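Long-range contacts in hydrogenase expression/formation protein (hypb) (Archaeoglobus fulgidus, PDB 2WSM), which probably hydrolyses GTP and handles nickel during hydrogenase maturation, as a SIMIBI-class GTPase of the HypB family: residues T30-I35 with L112-V117; S41-L46 with V134-V139; D144-H149 with A179-I184; R154-I159 with L183-A188. All coordinates share one frame; numbering follows the deposited sequence.

Interaction 1 of 4, residues T30-I35 with L112-V117; sequences TVAVNI and LLIENV
Asn-34 and Asn-116 reach for each other across two neighbouring parallel strands, 31-35 and 112-117, which belong to the central sheet of the P-loop nucleotide-binding domain. ND2 of Asn-116 donates to OD1 of Asn-34 over 3.1 Å; the acceptor lies close to the donor's amide plane, and the two amide planes are turned 35° apart. Asn-34 presents its amide this way because CG stands anti to the backbone N (chi1 176°), while its ND2 binds Glu-130. The other end of the Asn-116 amide is held as well, OD1 accepting from Val-117 N on a lone pair and from Leu-94 N. A leucine in place of Asn-116 would probably leave OD1 of Asn-34 without this donor, and Val-117 N and Leu-94 N without their side-chain acceptor. Ala-32, Leu-112 and Ile-114 share the sheet face of Asn-34, with Ala-32 CB 4.2 Å from Leu-112 CB. On the reverse face Val-33 and Leu-113 lie side by side, pointing the same way, and CD2 of Leu-113 touches both Val-33 CB and Ile-35 CD1. Helix 43-54 covers this face through Ile-35 and Glu-115, and helix 201-212 packs on Val-33. Glu-115 gives its carboxylate to Thr-44 OG1 and Asp-66 N, next to the probable P-loop. Between the two faces, five backbone bonds zip the strands together, their axes 22° from exactly parallel; among them Ile-35 N meets Ile-114 O at 2.6 Å.

Interaction 2 of 4, residues S41-L46 with V134-V139; sequences SGKTLL and VVMVSV
Met-136 leaves strand 134-138 toward the turn that opens helix 43-54, and most of the contact runs through it. Its CB lies 4.1 Å from OG of Ser-41, whose own CB rests on the backbone O of Met-136 at 3.5 Å. With CG beside the backbone N (chi1 -66°) and an extended chi2, the chain carries the sulfur straight up to the helix start. There SD meets CD2 of Leu-46 at 3.6 Å and also sits against CA and CG of Lys-43, so the leucine and lysine side chains both slant across the thioether. A bend at chi3 (66°) then folds the methyl under the turn: CE touches O of Gly-42 and O of Ser-41, each at 3.5 Å, and CD2 of Leu-46 at 3.7 Å. An alanine here would probably open a gap under the helix start, leaving Leu-46 CD2 and the Gly-42 carbonyl without their packing partner. Gly-42 is the N-cap, and its positive phi (92°) suits a residue without a side chain. Further along, Ser-138 CB approaches Ser-41 CA at 4.1 Å. The polar ends turn elsewhere: Ser-41 OG bonds Ala-38, while Lys-43 NZ holds Gly-37 O and Asn-116 O and forms a salt bridge with Asp-66. Gly-42, Lys-43 and Thr-44 fit a Walker A motif, consistent with GTP binding in this family. Met-136 thus lies beneath the first turn of helix 43-54, between Ile-35 of strand 31-37 and Val-160 and Asn-162 of strand 158-162.

Interaction 3 of 4, residues D144-H149 with A179-I184; sequences DVVEKH and ADAKLI
Val-146 makes the apolar half of this contact, pressing CG1 onto the backbone of helix 179-184. A chi1 of 174° swings CG1 away from the backbone N, and that methyl lands on the peptide between Asp-180 and Ala-181, 3.6 Å from Ala-181 N, and lies 4.2 Å from Ala-181 CB. CB of Asp-180 touches the same methyl at 3.8 Å. One helical turn on, Ile-184 adds CD1 at about a right angle to these, 3.6 Å from Val-146 O and near CA of Glu-147, so that Val-146 is touched by residues four apart on the facing helix.

The polar half lies beside it. A water joins the two helices, accepting from Glu-147 N at 3.2 Å and donating to Asp-180 OD2 at 2.7 Å. Direct bonding between the two segments is absent, so polar contact between them passes through this water and, from outside, Lys-176.

Charge enters with two acids and a lysine. Glu-147 and Asp-180 bring their carboxylates together with planes 37° apart, OE1 of Glu-147 lying 4.2 Å from OD2 of Asp-180. Lys-176 forms salt bridges with both of these oxygens, which probably offsets the repulsion between them. Within segment 144-149, His-149 donates from ND1 to Val-145 O, close to its ring plane and on a carbonyl lone pair, and folds the ring back over its own short helix.

Helix 150-154 adjoins Val-146 and Ile-184, and Ile-190 of strand 189-192 lies against Ala-181. This is helix-on-helix packing at the periphery of the P-loop domain, with the short helix 145-148 laid against helix 174-184.

Interaction 4 of 4, residues R154-I159 with L183-A188; sequences RVADLI and LINPRA
Asn-185 pushes its amide into the backbone that leads to strand 158-159, and the close packing gathers round it. Its CG stands anti to the backbone N (chi1 -171°), which carries ND2 to Ala-156 O for a hydrogen bond of 2.9 Å, bent to 140° at the hydrogen and reaching the oxygen 17° from the carbonyl plane. The same nitrogen also bonds Phe-153 O, while Arg-154 O lies near it at a poor angle. At the amide's other end, OD1 accepts weak bonds from the backbone N atoms of Arg-187 and Ala-188, steadying the type I turn 185-188. A water bridges Ala-156 O and Asn-185 OD1, donating to each at 3.0 Å. Ala-188 closes this side: CB packs against CD1 of Ile-159 at 4.2 Å and against Ala-156 O at 3.7 Å, and its CA-H points at Asp-157 O.

Toward solvent the fit slackens. A second water joins Asp-157 O to O of the exposed Arg-187 through weak bonds. Arg-154, on the exposed rim, crosses Ile-184 at about a right angle, its CG 3.9 Å from CG2 and that methyl at the guanidinium edge, and reaches past it to the second subunit, where NH1 bonds Lys-148 O.

The turn leads from helix 174-184 into strand 189-192, which pairs with strand 158-162: the helix-to-strand end of a beta-alpha-beta crossover in the parallel sheet of this P-loop fold.

How the interactions relate
All four contacts lie within one P-loop nucleotide-binding domain and are set round its parallel sheet. Interactions 1 and 2 have centres about 13 Å apart and cross along the chain; strands 31-37 and 132-138 are sheet neighbours, and Lys-43 and Thr-44 bond Asn-116 O and Glu-115, tying the probable P-loop to strand 111-118. Strand 158-162 comes next, where Val-135 N meets Leu-158 O, joining interaction 2 to interaction 4. Interactions 3 and 4, centres about 9 Å apart, share Leu-183 and Ile-184 of helix 174-184. They follow 1 and 2 in sequence and lie farther from the probable nucleotide site, toward strand 189-192, the outermost strand on that side within the chain.

Interaction 1 of 4, residues T30-I35 with L112-V117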
loop_
_atom_site.group_PDB
_atom_site.type_symbol
_atom_site.label_atom_id
_atom_site.label_comp_id
_atom_site.label_asym_id
_atom_site.label_seq_id
_atom_site.Cartn_x
_atom_site.Cartn_y
_atom_site.Cartn_z
ATOM N N THR A 30 4.300 22.767 -15.580
ATOM C CA THR A 30 3.074 22.126 -15.131
ATOM C C THR A 30 3.226 21.676 -13.684
ATOM O O THR A 30 4.205 21.037 -13.337
ATOM C CB THR A 30 2.738 20.887 -16.005
ATOM O OG1 THR A 30 2.551 21.294 -17.365
ATOM C CG2 THR A 30 1.467 20.197 -15.512
ATOM N N VAL A 31 2.269 22.023 -12.832
ATOM C CA VAL A 31 2.295 21.532 -11.457
ATOM C C VAL A 31 1.381 20.320 -11.343
ATOM O O VAL A 31 0.212 20.390 -11.705
ATOM C CB VAL A 31 1.883 22.618 -10.448
ATOM C CG1 VAL A 31 1.688 22.017 -9.055
ATOM C CG2 VAL A 31 2.927 23.722 -10.410
ATOM N N ALA A 32 1.927 19.206 -10.867
ATOM C CA ALA A 32 1.171 17.959 -10.778
ATOM C C ALA A 32 0.860 17.563 -9.337
ATOM O O ALA A 32 1.727 17.605 -8.454
ATOM C CB ALA A 32 1.908 16.826 -11.488
ATOM N N VAL A 33 -0.388 17.165 -9.121
ATOM C CA VAL A 33 -0.868 16.759 -7.805
ATOM C C VAL A 33 -1.310 15.301 -7.836
ATOM O O VAL A 33 -2.199 14.922 -8.607
ATOM C CB VAL A 33 -2.058 17.621 -7.362
ATOM C CG1 VAL A 33 -2.506 17.249 -5.938
ATOM C CG2 VAL A 33 -1.695 19.091 -7.464
ATOM N N ASN A 34 -0.672 14.494 -6.998
ATOM C CA ASN A 34 -1.020 13.101 -6.825
ATOM C C ASN A 34 -2.123 13.017 -5.771
ATOM O O ASN A 34 -1.875 13.241 -4.588
ATOM C CB ASN A 34 0.234 12.332 -6.375
ATOM C CG ASN A 34 -0.036 10.877 -6.058
ATOM O OD1 ASN A 34 -1.122 10.364 -6.302
ATOM N ND2 ASN A 34 0.973 10.198 -5.516
ATOM N N ILE A 35 -3.346 12.721 -6.195
ATOM C CA ILE A 35 -4.473 12.719 -5.265
ATOM C C ILE A 35 -4.861 11.318 -4.861
ATOM O O ILE A 35 -5.421 10.558 -5.650
ATOM C CB ILE A 35 -5.708 13.458 -5.815
ATOM C CG1 ILE A 35 -5.350 14.912 -6.120
ATOM C CG2 ILE A 35 -6.882 13.366 -4.817
ATOM C CD1 ILE A 35 -6.346 15.617 -6.994
ATOM N N LEU A 112 -1.947 19.684 -13.380
ATOM C CA LEU A 112 -2.305 18.315 -13.713
ATOM C C LEU A 112 -2.774 17.546 -12.478
ATOM O O LEU A 112 -1.974 17.215 -11.589
ATOM C CB LEU A 112 -1.113 17.589 -14.331
ATOM C CG LEU A 112 -1.360 16.127 -14.707
ATOM C CD1 LEU A 112 -2.452 16.020 -15.757
ATOM C CD2 LEU A 112 -0.079 15.497 -15.208
ATOM N N LEU A 113 -4.069 17.265 -12.428
ATOM C CA LEU A 113 -4.656 16.541 -11.305
ATOM C C LEU A 113 -4.624 15.033 -11.544
ATOM O O LEU A 113 -5.265 14.522 -12.462
ATOM C CB LEU A 113 -6.079 17.035 -11.048
ATOM C CG LEU A 113 -6.107 18.532 -10.720
ATOM C CD1 LEU A 113 -7.531 19.084 -10.644
ATOM C CD2 LEU A 113 -5.342 18.819 -9.442
ATOM N N ILE A 114 -3.854 14.329 -10.723
ATOM C CA ILE A 114 -3.672 12.896 -10.887
ATOM C C ILE A 114 -4.386 12.103 -9.797
ATOM O O ILE A 114 -3.974 12.086 -8.628
ATOM C CB ILE A 114 -2.186 12.510 -10.909
ATOM C CG1 ILE A 114 -1.432 13.344 -11.954
ATOM C CG2 ILE A 114 -2.029 11.023 -11.184
ATOM C CD1 ILE A 114 0.027 12.942 -12.132
ATOM N N GLU A 115 -5.459 11.436 -10.199
ATOM C CA GLU A 115 -6.239 10.620 -9.288
ATOM C C GLU A 115 -5.674 9.203 -9.180
ATOM O O GLU A 115 -5.728 8.409 -10.125
ATOM C CB GLU A 115 -7.698 10.586 -9.746
ATOM C CG GLU A 115 -8.591 9.758 -8.853
ATOM C CD GLU A 115 -9.928 9.478 -9.494
ATOM O OE1 GLU A 115 -10.004 8.541 -10.321
ATOM O OE2 GLU A 115 -10.897 10.196 -9.175
ATOM N N ASN A 116 -5.121 8.889 -8.018
ATOM C CA ASN A 116 -4.567 7.568 -7.783
ATOM C C ASN A 116 -5.668 6.515 -7.614
ATOM O O ASN A 116 -6.849 6.849 -7.482
ATOM C CB ASN A 116 -3.652 7.592 -6.554
ATOM C CG ASN A 116 -2.425 6.710 -6.724
ATOM O OD1 ASN A 116 -2.528 5.542 -7.092
ATOM N ND2 ASN A 116 -1.259 7.274 -6.464
ATOM N N VAL A 117 -5.260 5.250 -7.615
ATOM C CA VAL A 117 -6.142 4.108 -7.362
ATOM C C VAL A 117 -6.840 4.232 -6.003
ATOM O O VAL A 117 -6.310 4.856 -5.074
ATOM C CB VAL A 117 -5.334 2.770 -7.427
ATOM C CG1 VAL A 117 -6.247 1.544 -7.309
ATOM C CG2 VAL A 117 -4.531 2.706 -8.726
#

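Interaction 2 of 4, residues S41-L46 with V134-V139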
loop_
_atom_site.group_PDB
_atom_site.type_symbol
_atom_site.label_atom_id
_atom_site.label_comp_id
_atom_site.label_asym_id
_atom_site.label_seq_id
_atom_site.Cartn_x
_atom_site.Cartn_y
_atom_site.Cartn_z
ATOM N N SER A 41 -13.835 8.290 -1.421
ATOM C CA SER A 41 -13.288 9.397 -0.639
ATOM C C SER A 41 -13.626 10.721 -1.314
ATOM O O SER A 41 -13.468 11.786 -0.718
ATOM C CB SER A 41 -11.776 9.241 -0.408
ATOM O OG SER A 41 -11.072 9.198 -1.637
ATOM N N GLY A 42 -14.110 10.639 -2.554
ATOM C CA GLY A 42 -14.604 11.791 -3.288
ATOM C C GLY A 42 -13.576 12.497 -4.161
ATOM O O GLY A 42 -13.660 13.702 -4.372
ATOM N N LYS A 43 -12.610 11.749 -4.676
ATOM C CA LYS A 43 -11.531 12.331 -5.471
ATOM C C LYS A 43 -12.041 12.907 -6.787
ATOM O O LYS A 43 -11.631 13.990 -7.205
ATOM C CB LYS A 43 -10.452 11.281 -5.754
ATOM C CG LYS A 43 -9.821 10.674 -4.506
ATOM C CD LYS A 43 -8.878 9.534 -4.846
ATOM C CE LYS A 43 -9.649 8.306 -5.300
ATOM N NZ LYS A 43 -8.764 7.138 -5.484
ATOM N N THR A 44 -12.938 12.176 -7.440
ATOM C CA THR A 44 -13.455 12.587 -8.740
ATOM C C THR A 44 -14.270 13.872 -8.651
ATOM O O THR A 44 -14.095 14.780 -9.466
ATOM C CB THR A 44 -14.313 11.475 -9.373
ATOM O OG1 THR A 44 -13.507 10.312 -9.571
ATOM C CG2 THR A 44 -14.889 11.917 -10.714
ATOM N N LEU A 45 -15.166 13.947 -7.671
ATOM C CA LEU A 45 -16.011 15.126 -7.511
ATOM C C LEU A 45 -15.176 16.354 -7.185
ATOM O O LEU A 45 -15.415 17.437 -7.726
ATOM C CB LEU A 45 -17.075 14.907 -6.435
ATOM C CG LEU A 45 -18.021 16.085 -6.172
ATOM C CD1 LEU A 45 -18.727 16.501 -7.447
ATOM C CD2 LEU A 45 -19.041 15.746 -5.095
ATOM N N LEU A 46 -14.196 16.191 -6.300
ATOM C CA LEU A 46 -13.305 17.301 -5.977
ATOM C C LEU A 46 -12.603 17.820 -7.229
ATOM O O LEU A 46 -12.436 19.029 -7.402
ATOM C CB LEU A 46 -12.270 16.900 -4.927
ATOM C CG LEU A 46 -11.288 18.012 -4.540
ATOM C CD1 LEU A 46 -12.018 19.186 -3.892
ATOM C CD2 LEU A 46 -10.203 17.484 -3.620
ATOM N N VAL A 134 -1.780 14.792 -2.130
ATOM C CA VAL A 134 -2.970 15.001 -1.332
ATOM C C VAL A 134 -3.557 13.640 -0.969
ATOM O O VAL A 134 -3.595 12.718 -1.794
ATOM C CB VAL A 134 -4.003 15.886 -2.065
ATOM C CG1 VAL A 134 -5.270 16.042 -1.233
ATOM C CG2 VAL A 134 -3.399 17.258 -2.360
ATOM N N VAL A 135 -3.981 13.511 0.275
ATOM C CA VAL A 135 -4.624 12.295 0.725
ATOM C C VAL A 135 -6.003 12.657 1.239
ATOM O O VAL A 135 -6.135 13.449 2.167
ATOM C CB VAL A 135 -3.821 11.565 1.830
ATOM C CG1 VAL A 135 -4.520 10.266 2.202
ATOM C CG2 VAL A 135 -2.411 11.284 1.372
ATOM N N MET A 136 -7.022 12.085 0.609
ATOM C CA MET A 136 -8.407 12.370 0.930
ATOM C C MET A 136 -9.023 11.220 1.704
ATOM O O MET A 136 -8.844 10.060 1.346
ATOM C CB MET A 136 -9.208 12.582 -0.357
ATOM C CG MET A 136 -8.804 13.818 -1.150
ATOM S SD MET A 136 -9.855 14.087 -2.596
ATOM C CE MET A 136 -11.427 14.440 -1.821
ATOM N N VAL A 137 -9.759 11.546 2.758
ATOM C CA VAL A 137 -10.546 10.544 3.456
ATOM C C VAL A 137 -11.937 11.090 3.790
ATOM O O VAL A 137 -12.095 12.253 4.173
ATOM C CB VAL A 137 -9.834 10.043 4.734
ATOM C CG1 VAL A 137 -9.811 11.131 5.806
ATOM C CG2 VAL A 137 -10.503 8.794 5.254
ATOM N N SER A 138 -12.945 10.249 3.625
ATOM C CA SER A 138 -14.310 10.628 3.957
ATOM C C SER A 138 -14.645 10.135 5.366
ATOM O O SER A 138 -14.121 9.106 5.800
ATOM C CB SER A 138 -15.283 10.052 2.919
ATOM O OG SER A 138 -16.566 9.825 3.476
ATOM N N VAL A 139 -15.504 10.870 6.078
ATOM C CA VAL A 139 -15.883 10.491 7.442
ATOM C C VAL A 139 -16.657 9.184 7.468
ATOM O O VAL A 139 -16.735 8.528 8.500
ATOM C CB VAL A 139 -16.722 11.574 8.180
ATOM C CG1 VAL A 139 -15.894 12.825 8.437
ATOM C CG2 VAL A 139 -18.013 11.883 7.423
#

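Interaction 3 of 4, residues D144-H149 with A179-I184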
loop_
_atom_site.group_PDB
_atom_site.type_symbol
_atom_site.label_atom_id
_atom_site.label_comp_id
_atom_site.label_asym_id
_atom_site.label_seq_id
_atom_site.Cartn_x
_atom_site.Cartn_y
_atom_site.Cartn_z
ATOM N N ASP A 144 -11.296 6.090 12.664
ATOM C CA ASP A 144 -10.016 5.461 12.985
ATOM C C ASP A 144 -9.199 5.150 11.720
ATOM O O ASP A 144 -8.141 4.528 11.789
ATOM C CB ASP A 144 -10.237 4.171 13.768
ATOM C CG ASP A 144 -10.971 3.122 12.956
ATOM O OD1 ASP A 144 -11.690 3.496 12.000
ATOM O OD2 ASP A 144 -10.830 1.925 13.272
ATOM N N VAL A 145 -9.701 5.579 10.569
ATOM C CA VAL A 145 -9.032 5.326 9.294
ATOM C C VAL A 145 -7.673 6.033 9.192
ATOM O O VAL A 145 -6.746 5.507 8.597
ATOM C CB VAL A 145 -9.932 5.721 8.101
ATOM C CG1 VAL A 145 -10.255 7.199 8.162
ATOM C CG2 VAL A 145 -9.273 5.348 6.764
ATOM N N VAL A 146 -7.546 7.215 9.781
ATOM C CA VAL A 146 -6.255 7.885 9.772
ATOM C C VAL A 146 -5.239 7.105 10.600
ATOM O O VAL A 146 -4.134 6.828 10.142
ATOM C CB VAL A 146 -6.334 9.334 10.285
ATOM C CG1 VAL A 146 -4.934 9.925 10.398
ATOM C CG2 VAL A 146 -7.210 10.185 9.365
ATOM N N GLU A 147 -5.617 6.731 11.816
ATOM C CA GLU A 147 -4.676 6.046 12.688
ATOM C C GLU A 147 -4.327 4.639 12.199
ATOM O O GLU A 147 -3.254 4.131 12.497
ATOM C CB GLU A 147 -5.156 6.049 14.146
ATOM C CG GLU A 147 -6.427 5.269 14.429
ATOM C CD GLU A 147 -6.768 5.264 15.913
ATOM O OE1 GLU A 147 -7.968 5.242 16.252
ATOM O OE2 GLU A 147 -5.831 5.291 16.742
ATOM N N LYS A 148 -5.232 4.021 11.449
ATOM C CA LYS A 148 -4.972 2.723 10.836
ATOM C C LYS A 148 -3.987 2.800 9.664
ATOM O O LYS A 148 -3.421 1.788 9.276
ATOM C CB LYS A 148 -6.273 2.111 10.308
ATOM C CG LYS A 148 -7.170 1.463 11.346
ATOM C CD LYS A 148 -8.447 0.988 10.659
ATOM C CE LYS A 148 -9.303 0.119 11.563
ATOM N NZ LYS A 148 -10.601 -0.231 10.907
ATOM N N HIS A 149 -3.804 3.986 9.082
ATOM C CA HIS A 149 -2.988 4.118 7.865
ATOM C C HIS A 149 -1.929 5.211 7.957
ATOM O O HIS A 149 -1.953 6.177 7.197
ATOM C CB HIS A 149 -3.885 4.342 6.638
ATOM C CG HIS A 149 -4.862 3.235 6.408
ATOM N ND1 HIS A 149 -6.173 3.303 6.821
ATOM C CD2 HIS A 149 -4.703 2.008 5.856
ATOM C CE1 HIS A 149 -6.790 2.177 6.508
ATOM N NE2 HIS A 149 -5.918 1.372 5.925
ATOM N N ALA A 179 -6.987 15.353 14.590
ATOM C CA ALA A 179 -5.899 15.223 15.560
ATOM C C ALA A 179 -4.953 14.061 15.243
ATOM O O ALA A 179 -3.740 14.183 15.397
ATOM C CB ALA A 179 -6.463 15.086 16.985
ATOM N N ASP A 180 -5.506 12.933 14.808
ATOM C CA ASP A 180 -4.679 11.794 14.412
ATOM C C ASP A 180 -3.830 12.157 13.189
ATOM O O ASP A 180 -2.672 11.772 13.087
ATOM C CB ASP A 180 -5.540 10.564 14.119
ATOM C CG ASP A 180 -6.252 10.036 15.357
ATOM O OD1 ASP A 180 -5.843 10.384 16.474
ATOM O OD2 ASP A 180 -7.225 9.268 15.217
ATOM N N ALA A 181 -4.414 12.920 12.275
ATOM C CA ALA A 181 -3.718 13.364 11.071
ATOM C C ALA A 181 -2.516 14.246 11.399
ATOM O O ALA A 181 -1.435 14.091 10.830
ATOM C CB ALA A 181 -4.686 14.109 10.158
ATOM N N LYS A 182 -2.732 15.169 12.329
ATOM C CA LYS A 182 -1.719 16.112 12.788
ATOM C C LYS A 182 -0.618 15.429 13.600
ATOM O O LYS A 182 0.564 15.756 13.467
ATOM C CB LYS A 182 -2.397 17.196 13.627
ATOM C CG LYS A 182 -1.455 18.184 14.281
ATOM C CD LYS A 182 -2.248 19.339 14.890
ATOM C CE LYS A 182 -3.285 19.854 13.897
ATOM N NZ LYS A 182 -2.690 20.081 12.541
ATOM N N LEU A 183 -1.004 14.478 14.441
ATOM C CA LEU A 183 -0.017 13.710 15.185
ATOM C C LEU A 183 0.894 12.937 14.230
ATOM O O LEU A 183 2.118 12.906 14.405
ATOM C CB LEU A 183 -0.698 12.735 16.148
ATOM C CG LEU A 183 0.258 11.998 17.088
ATOM C CD1 LEU A 183 0.788 12.957 18.149
ATOM C CD2 LEU A 183 -0.408 10.779 17.731
ATOM N N ILE A 184 0.281 12.302 13.232
ATOM C CA ILE A 184 1.010 11.498 12.258
ATOM C C ILE A 184 1.798 12.385 11.289
ATOM O O ILE A 184 2.887 12.025 10.866
ATOM C CB ILE A 184 0.057 10.562 11.452
ATOM C CG1 ILE A 184 -0.703 9.622 12.392
ATOM C CG2 ILE A 184 0.838 9.741 10.426
ATOM C CD1 ILE A 184 -1.298 8.400 11.701
HETATM O O HOH W 1 -8.096 8.435 12.768
#

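Interaction 4 of 4, residues R154-I159 with L183-A188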
loop_
_atom_site.group_PDB
_atom_site.type_symbol
_atom_site.label_atom_id
_atom_site.label_comp_id
_atom_site.label_asym_id
_atom_site.label_seq_id
_atom_site.Cartn_x
_atom_site.Cartn_y
_atom_site.Cartn_z
ATOM N N ARG A 154 1.420 9.970 6.186
ATOM C CA ARG A 154 2.721 10.599 6.366
ATOM C C ARG A 154 3.256 11.286 5.109
ATOM O O ARG A 154 4.023 12.237 5.215
ATOM C CB ARG A 154 3.749 9.587 6.871
ATOM C CG ARG A 154 4.148 9.769 8.322
ATOM C CD ARG A 154 5.120 8.671 8.767
ATOM N NE ARG A 154 4.419 7.472 9.218
ATOM C CZ ARG A 154 4.849 6.227 9.015
ATOM N NH1 ARG A 154 4.141 5.193 9.460
ATOM N NH2 ARG A 154 5.983 6.012 8.355
ATOM N N VAL A 155 2.868 10.808 3.928
ATOM C CA VAL A 155 3.467 11.307 2.692
ATOM C C VAL A 155 2.734 12.538 2.166
ATOM O O VAL A 155 3.199 13.203 1.242
ATOM C CB VAL A 155 3.559 10.205 1.590
ATOM C CG1 VAL A 155 4.247 8.951 2.135
ATOM C CG2 VAL A 155 2.181 9.860 1.030
ATOM N N ALA A 156 1.599 12.849 2.783
ATOM C CA ALA A 156 0.748 13.937 2.324
ATOM C C ALA A 156 1.313 15.332 2.611
ATOM O O ALA A 156 1.920 15.566 3.653
ATOM C CB ALA A 156 -0.632 13.799 2.925
ATOM N N ASP A 157 1.114 16.246 1.664
ATOM C CA ASP A 157 1.379 17.663 1.881
ATOM C C ASP A 157 0.095 18.318 2.371
ATOM O O ASP A 157 0.119 19.335 3.060
ATOM C CB ASP A 157 1.811 18.330 0.578
ATOM C CG ASP A 157 3.122 17.797 0.064
ATOM O OD1 ASP A 157 4.135 17.950 0.774
ATOM O OD2 ASP A 157 3.144 17.224 -1.045
ATOM N N LEU A 158 -1.028 17.726 1.984
ATOM C CA LEU A 158 -2.336 18.223 2.362
ATOM C C LEU A 158 -3.237 17.017 2.573
ATOM O O LEU A 158 -3.236 16.081 1.778
ATOM C CB LEU A 158 -2.902 19.154 1.282
ATOM C CG LEU A 158 -4.133 19.994 1.646
ATOM C CD1 LEU A 158 -4.287 21.198 0.710
ATOM C CD2 LEU A 158 -5.394 19.158 1.632
ATOM N N ILE A 159 -3.975 17.034 3.670
ATOM C CA ILE A 159 -4.880 15.950 4.006
ATOM C C ILE A 159 -6.298 16.501 4.023
ATOM O O ILE A 159 -6.575 17.507 4.690
ATOM C CB ILE A 159 -4.541 15.350 5.380
ATOM C CG1 ILE A 159 -3.151 14.700 5.349
ATOM C CG2 ILE A 159 -5.621 14.371 5.810
ATOM C CD1 ILE A 159 -2.664 14.163 6.695
ATOM N N LEU A 183 -1.004 14.478 14.441
ATOM C CA LEU A 183 -0.017 13.710 15.185
ATOM C C LEU A 183 0.894 12.937 14.230
ATOM O O LEU A 183 2.118 12.906 14.405
ATOM C CB LEU A 183 -0.698 12.735 16.148
ATOM C CG LEU A 183 0.258 11.998 17.088
ATOM C CD1 LEU A 183 0.788 12.957 18.149
ATOM C CD2 LEU A 183 -0.408 10.779 17.731
ATOM N N ILE A 184 0.281 12.302 13.232
ATOM C CA ILE A 184 1.010 11.498 12.258
ATOM C C ILE A 184 1.798 12.385 11.289
ATOM O O ILE A 184 2.887 12.025 10.866
ATOM C CB ILE A 184 0.057 10.562 11.452
ATOM C CG1 ILE A 184 -0.703 9.622 12.392
ATOM C CG2 ILE A 184 0.838 9.741 10.426
ATOM C CD1 ILE A 184 -1.298 8.400 11.701
ATOM N N ASN A 185 1.254 13.551 10.951
ATOM C CA ASN A 185 1.872 14.397 9.932
ATOM C C ASN A 185 1.774 15.867 10.301
ATOM O O ASN A 185 0.881 16.571 9.831
ATOM C CB ASN A 185 1.236 14.141 8.555
ATOM C CG ASN A 185 1.976 14.836 7.423
ATOM O OD1 ASN A 185 2.627 15.861 7.624
ATOM N ND2 ASN A 185 1.873 14.277 6.218
ATOM N N PRO A 186 2.704 16.333 11.144
ATOM C CA PRO A 186 2.670 17.677 11.727
ATOM C C PRO A 186 2.782 18.784 10.682
ATOM O O PRO A 186 2.273 19.880 10.909
ATOM C CB PRO A 186 3.893 17.687 12.655
ATOM C CG PRO A 186 4.195 16.255 12.912
ATOM C CD PRO A 186 3.844 15.549 11.640
ATOM N N ARG A 187 3.418 18.501 9.551
ATOM C CA ARG A 187 3.643 19.529 8.534
ATOM C C ARG A 187 2.479 19.738 7.554
ATOM O O ARG A 187 2.365 20.801 6.941
ATOM C CB ARG A 187 4.948 19.257 7.776
ATOM C CG ARG A 187 6.181 19.351 8.669
ATOM C CD ARG A 187 7.469 18.947 7.960
ATOM N NE ARG A 187 8.460 18.447 8.916
ATOM C CZ ARG A 187 9.168 19.219 9.738
ATOM N NH1 ARG A 187 9.003 20.536 9.722
ATOM N NH2 ARG A 187 10.042 18.677 10.581
ATOM N N ALA A 188 1.616 18.734 7.412
ATOM C CA ALA A 188 0.543 18.784 6.412
ATOM C C ALA A 188 -0.543 19.787 6.740
ATOM O O ALA A 188 -0.991 19.868 7.878
ATOM C CB ALA A 188 -0.079 17.405 6.231
HETATM O O HOH W 2 4.082 16.948 5.281
HETATM O O HOH W 3 2.909 21.025 3.684
#